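Local coordinates for archeaosine synthase QueF-Like (Pyrobaculum calidifontis, PDB 5K0P), which converts the preQ0 base carried by archaeal tRNA into archaeosine, using free ammonium to turn its nitrile into a formamidine, at residues 67-70 against 71-75. Sequence-based numbering, arbitrary orientation.
Sequences VDLL and EKVKA
The carboxylate of Asp68 meets the CE methylene of Lys72. Lys72 CE lies 3.1 Å from Asp68 OD2, displaced toward one face of the group rather than level with it. The same OD2 accepts a hydrogen bond from Tyr55 OH. Lys72 NZ stays 4.3 Å from Asp68 OD2, too far for a salt bridge, and makes a weak bond to Ser54 OG. With an alanine here the methylenes and the ammonium are gone, and the Asp68 carboxylate would probably be less covered and its charge less well balanced. The carboxylate of Glu71 has Leu70 CD2 off one face, 3.6 Å from OE2. Leu70 and Lys74 run side by side. Lys74 CG is turned back beside its own backbone N (chi1 -82°), which brings CD to 3.6 Å from Leu70 CD2. Backbone bonds from N of one residue to O of the residue four earlier hold the helix, such as Lys74 N to Leu70 O at 2.8 Å. Residues 67-75 are successive turns of helix 62-77 in the tunnel fold. Leu69, Lys72 and Val73 pack on Met51 of helix 45-53. Leu70 rests on Val84 of strand 81-90 and on Ala99 and Ser101 of strand 93-102.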
ATOM      1  N   VAL A  67      30.873   4.742  -1.138  1.00 26.56           N
ATOM      2  CA  VAL A  67      31.983   5.198  -1.977  1.00 29.14           C
ATOM      3  C   VAL A  67      32.923   4.028  -2.366  1.00 26.15           C
ATOM      4  O   VAL A  67      33.316   3.889  -3.508  1.00 27.14           O
ATOM      5  CB  VAL A  67      32.738   6.348  -1.321  1.00 31.29           C
ATOM      6  CG1 VAL A  67      33.883   6.735  -2.176  1.00 37.02           C
ATOM      7  CG2 VAL A  67      31.807   7.525  -1.109  1.00 31.55           C
ATOM      8  N   ASP A  68      33.198   3.150  -1.421  1.00 27.60           N
ATOM      9  CA  ASP A  68      34.047   1.993  -1.679  1.00 27.06           C
ATOM     10  C   ASP A  68      33.415   1.064  -2.730  1.00 25.69           C
ATOM     11  O   ASP A  68      34.093   0.598  -3.634  1.00 25.70           O
ATOM     12  CB  ASP A  68      34.330   1.226  -0.387  1.00 27.37           C
ATOM     13  CG  ASP A  68      35.385   0.210  -0.566  1.00 29.68           C
ATOM     14  OD1 ASP A  68      36.527   0.593  -0.855  1.00 34.08           O
ATOM     15  OD2 ASP A  68      35.069  -0.957  -0.475  1.00 28.18           O
ATOM     16  N   LEU A  69      32.120   0.820  -2.603  1.00 24.88           N
ATOM     17  CA  LEU A  69      31.406  -0.051  -3.514  1.00 24.44           C
ATOM     18  C   LEU A  69      31.362   0.612  -4.912  1.00 23.71           C
ATOM     19  O   LEU A  69      31.506  -0.067  -5.892  1.00 25.66           O
ATOM     20  CB  LEU A  69      29.985  -0.385  -2.962  1.00 21.41           C
ATOM     21  CG  LEU A  69      29.090  -1.329  -3.823  1.00 23.64           C
ATOM     22  CD1 LEU A  69      29.803  -2.651  -4.085  1.00 28.22           C
ATOM     23  CD2 LEU A  69      27.731  -1.624  -3.156  1.00 22.42           C
ATOM     24  N   LEU A  70      31.187   1.917  -4.996  1.00 23.43           N
ATOM     25  CA  LEU A  70      31.309   2.652  -6.301  1.00 26.56           C
ATOM     26  C   LEU A  70      32.595   2.414  -6.996  1.00 28.15           C
ATOM     27  O   LEU A  70      32.636   2.153  -8.251  1.00 26.89           O
ATOM     28  CB  LEU A  70      31.114   4.139  -6.083  1.00 28.88           C
ATOM     29  CG  LEU A  70      31.095   4.928  -7.387  1.00 32.60           C
ATOM     30  CD1 LEU A  70      29.846   5.750  -7.559  1.00 34.41           C
ATOM     31  CD2 LEU A  70      32.271   5.854  -7.418  1.00 38.74           C
ATOM     32  N   GLU A  71      33.661   2.462  -6.169  1.00 30.27           N
ATOM     33  CA  GLU A  71      35.010   2.265  -6.663  1.00 33.23           C
ATOM     34  C   GLU A  71      35.166   0.826  -7.093  1.00 28.76           C
ATOM     35  O   GLU A  71      35.782   0.630  -8.147  1.00 38.68           O
ATOM     36  CB  GLU A  71      36.107   2.736  -5.707  1.00 35.47           C
ATOM     37  CG  GLU A  71      36.285   4.264  -5.677  1.00 42.15           C
ATOM     38  CD  GLU A  71      36.510   4.940  -7.100  1.00 51.68           C
ATOM     39  OE1 GLU A  71      37.290   4.485  -8.008  1.00 50.18           O
ATOM     40  OE2 GLU A  71      35.875   5.986  -7.330  1.00 59.67           O
ATOM     41  N   LYS A  72      34.564  -0.145  -6.377  1.00 25.61           N
ATOM     42  CA  LYS A  72      34.598  -1.518  -6.837  1.00 29.04           C
ATOM     43  C   LYS A  72      33.953  -1.740  -8.184  1.00 28.24           C
ATOM     44  O   LYS A  72      34.509  -2.475  -9.057  1.00 25.69           O
ATOM     45  CB  LYS A  72      33.937  -2.445  -5.846  1.00 28.20           C
ATOM     46  CG  LYS A  72      34.897  -2.776  -4.745  1.00 34.18           C
ATOM     47  CD  LYS A  72      34.167  -3.148  -3.495  1.00 37.18           C
ATOM     48  CE  LYS A  72      35.150  -3.430  -2.379  1.00 39.60           C
ATOM     49  NZ  LYS A  72      35.189  -4.871  -2.273  1.00 41.56           N
ATOM     50  N   VAL A  73      32.781  -1.119  -8.361  1.00 27.08           N
ATOM     51  CA  VAL A  73      32.027  -1.287  -9.597  1.00 27.66           C
ATOM     52  C   VAL A  73      32.742  -0.571 -10.751  1.00 29.31           C
ATOM     53  O   VAL A  73      32.813  -1.105 -11.838  1.00 30.74           O
ATOM     54  CB  VAL A  73      30.572  -0.798  -9.483  1.00 25.33           C
ATOM     55  CG1 VAL A  73      29.853  -0.912 -10.848  1.00 26.92           C
ATOM     56  CG2 VAL A  73      29.848  -1.595  -8.420  1.00 24.65           C
ATOM     57  N   LYS A  74      33.295   0.593 -10.510  1.00 29.20           N
ATOM     58  CA  LYS A  74      33.983   1.274 -11.580  1.00 32.95           C
ATOM     59  C   LYS A  74      35.183   0.481 -12.009  1.00 36.83           C
ATOM     60  O   LYS A  74      35.494   0.428 -13.217  1.00 37.28           O
ATOM     61  CB  LYS A  74      34.475   2.640 -11.165  1.00 36.37           C
ATOM     62  CG  LYS A  74      33.421   3.710 -11.243  1.00 39.22           C
ATOM     63  CD  LYS A  74      33.862   4.972 -10.553  1.00 43.92           C
ATOM     64  CE  LYS A  74      35.038   5.681 -11.238  1.00 44.68           C
ATOM     65  NZ  LYS A  74      34.463   6.318 -12.449  1.00 43.25           N
ATOM     66  N   ALA A  75      35.875  -0.128 -11.049  1.00 35.32           N
ATOM     67  CA  ALA A  75      37.050  -0.893 -11.397  1.00 36.68           C
ATOM     68  C   ALA A  75      36.721  -2.162 -12.193  1.00 35.20           C
ATOM     69  O   ALA A  75      37.458  -2.491 -13.130  1.00 36.32           O
ATOM     70  CB  ALA A  75      37.918  -1.218 -10.167  1.00 40.64           C
TER